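Local structure of putative superoxide reductase (Thermotoga maritima, 3QZB) at residues A[75-78]-A[79-83]. The protein probably catalyses the reduction of superoxide to hydrogen peroxide at an iron centre, with electrons delivered by rubredoxin. Residues are numbered along the deposited sequence; the frame is centred on the assembly and turned at random.
Sequences DGDP and YVYEV
D77 forms a local Asx turn with Y79 and, through the same oxygen, bonds the hydroxyl of Y81, in the hairpin loop that joins the antiparallel strands 65-74 and 81-87 of this immunoglobulin-like beta-sandwich, away from the iron site. The evidence is the hydrogen bond from Y79 N to D77 OD2, 3.1 Å with an N-H...O angle of 149°: a carboxylate oxygen accepts from the amide two residues further on. D77 OD2 takes a second, shorter hydrogen bond from Y81 OH, at 2.7 Å, linking the turn to the first residue of the strand. Both donors stand out of the carboxylate plane, on opposite faces, so OD2 is gripped from two sides. D77 is placed to serve both by its CG lying anti to the backbone N (chi1 -170°), which sets the carboxylate beside its carbonyl carbon. From Y81, OD2 lies at the ring edge, near the ring plane, and the carboxylate is turned 45° against that ring. Replacing D77 with an alanine would probably deprive the Y79 amide and the Y81 hydroxyl of their common acceptor, freeing the turn to shift relative to the strand. Beyond the turn, Q73 NE2 hydrogen-bonds Y79 O from strand 65-74, while I129 and Y126 of a second subunit pack on Y79 and Y81 respectively. The two tyrosines also meet: Y81 OH sits at the edge of the Y79 ring, in its plane, 3.8 Å from Y79 CD2. P78 contributes a CH-pi contact over one face of that ring, its CB 3.6 Å from the centroid of Y79 and nearly above it.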
loop_
_atom_site.group_PDB
_atom_site.type_symbol
_atom_site.label_atom_id
_atom_site.label_comp_id
_atom_site.label_asym_id
_atom_site.label_seq_id
_atom_site.Cartn_x
_atom_site.Cartn_y
_atom_site.Cartn_z
ATOM N N ASP A 75 7.377 -1.328 24.736
ATOM C CA ASP A 75 8.494 -1.438 25.632
ATOM C C ASP A 75 8.729 -2.878 26.002
ATOM O O ASP A 75 7.775 -3.604 26.330
ATOM C CB ASP A 75 8.252 -0.641 26.919
ATOM C CG ASP A 75 8.108 0.825 26.751
ATOM O OD1 ASP A 75 8.454 1.362 25.683
ATOM O OD2 ASP A 75 7.613 1.477 27.750
ATOM N N GLY A 76 9.975 -3.304 25.928
ATOM C CA GLY A 76 10.383 -4.634 26.340
ATOM C C GLY A 76 10.145 -5.705 25.283
ATOM O O GLY A 76 10.497 -6.864 25.511
ATOM N N ASP A 77 9.558 -5.362 24.149
ATOM C CA ASP A 77 9.301 -6.336 23.077
ATOM C C ASP A 77 10.422 -6.277 22.047
ATOM O O ASP A 77 11.000 -5.202 21.820
ATOM C CB ASP A 77 7.969 -6.013 22.440
ATOM C CG ASP A 77 7.468 -7.068 21.502
ATOM O OD1 ASP A 77 6.973 -8.113 21.987
ATOM O OD2 ASP A 77 7.628 -6.870 20.259
ATOM N N PRO A 78 10.715 -7.386 21.337
ATOM C CA PRO A 78 11.813 -7.331 20.362
ATOM C C PRO A 78 11.510 -6.567 19.057
ATOM O O PRO A 78 12.447 -6.369 18.270
ATOM C CB PRO A 78 12.046 -8.817 20.028
ATOM C CG PRO A 78 11.467 -9.594 21.138
ATOM C CD PRO A 78 10.302 -8.784 21.582
ATOM N N TYR A 79 10.258 -6.272 18.779
ATOM C CA TYR A 79 9.823 -5.956 17.425
ATOM C C TYR A 79 9.157 -4.570 17.337
ATOM O O TYR A 79 8.731 -3.999 18.336
ATOM C CB TYR A 79 8.878 -7.045 16.913
ATOM C CG TYR A 79 9.463 -8.443 17.027
ATOM C CD1 TYR A 79 10.607 -8.806 16.315
ATOM C CD2 TYR A 79 8.912 -9.371 17.856
ATOM C CE1 TYR A 79 11.145 -10.063 16.425
ATOM C CE2 TYR A 79 9.453 -10.634 18.011
ATOM C CZ TYR A 79 10.595 -10.968 17.306
ATOM O OH TYR A 79 11.148 -12.231 17.421
ATOM N N VAL A 80 8.971 -4.112 16.075
ATOM C CA VAL A 80 8.003 -3.123 15.750
ATOM C C VAL A 80 6.804 -3.729 15.064
ATOM O O VAL A 80 6.894 -4.801 14.426
ATOM C CB VAL A 80 8.554 -1.990 14.857
ATOM C CG1 VAL A 80 9.538 -1.126 15.638
ATOM C CG2 VAL A 80 9.226 -2.503 13.569
ATOM N N TYR A 81 5.667 -2.999 15.130
ATOM C CA TYR A 81 4.430 -3.359 14.528
ATOM C C TYR A 81 3.980 -2.219 13.655
ATOM O O TYR A 81 3.961 -1.069 14.095
ATOM C CB TYR A 81 3.348 -3.732 15.575
ATOM C CG TYR A 81 3.856 -4.824 16.488
ATOM C CD1 TYR A 81 3.730 -6.139 16.161
ATOM C CD2 TYR A 81 4.651 -4.510 17.561
ATOM C CE1 TYR A 81 4.315 -7.136 16.956
ATOM C CE2 TYR A 81 5.204 -5.485 18.334
ATOM C CZ TYR A 81 5.023 -6.807 18.039
ATOM O OH TYR A 81 5.614 -7.804 18.805
ATOM N N GLU A 82 3.634 -2.523 12.403
ATOM C CA GLU A 82 3.177 -1.497 11.474
ATOM C C GLU A 82 1.744 -1.125 11.846
ATOM O O GLU A 82 0.812 -1.905 11.683
ATOM C CB GLU A 82 3.241 -1.999 10.025
ATOM C CG GLU A 82 3.025 -0.860 9.002
ATOM C CD GLU A 82 3.156 -1.323 7.575
ATOM O OE1 GLU A 82 2.371 -2.229 7.187
ATOM O OE2 GLU A 82 4.019 -0.763 6.840
ATOM N N VAL A 83 1.580 0.056 12.390
ATOM C CA VAL A 83 0.258 0.609 12.677
ATOM C C VAL A 83 -0.530 0.854 11.387
ATOM O O VAL A 83 -1.697 0.552 11.285
ATOM C CB VAL A 83 0.395 1.902 13.507
ATOM C CG1 VAL A 83 -0.882 2.729 13.564
ATOM C CG2 VAL A 83 0.905 1.562 14.911
#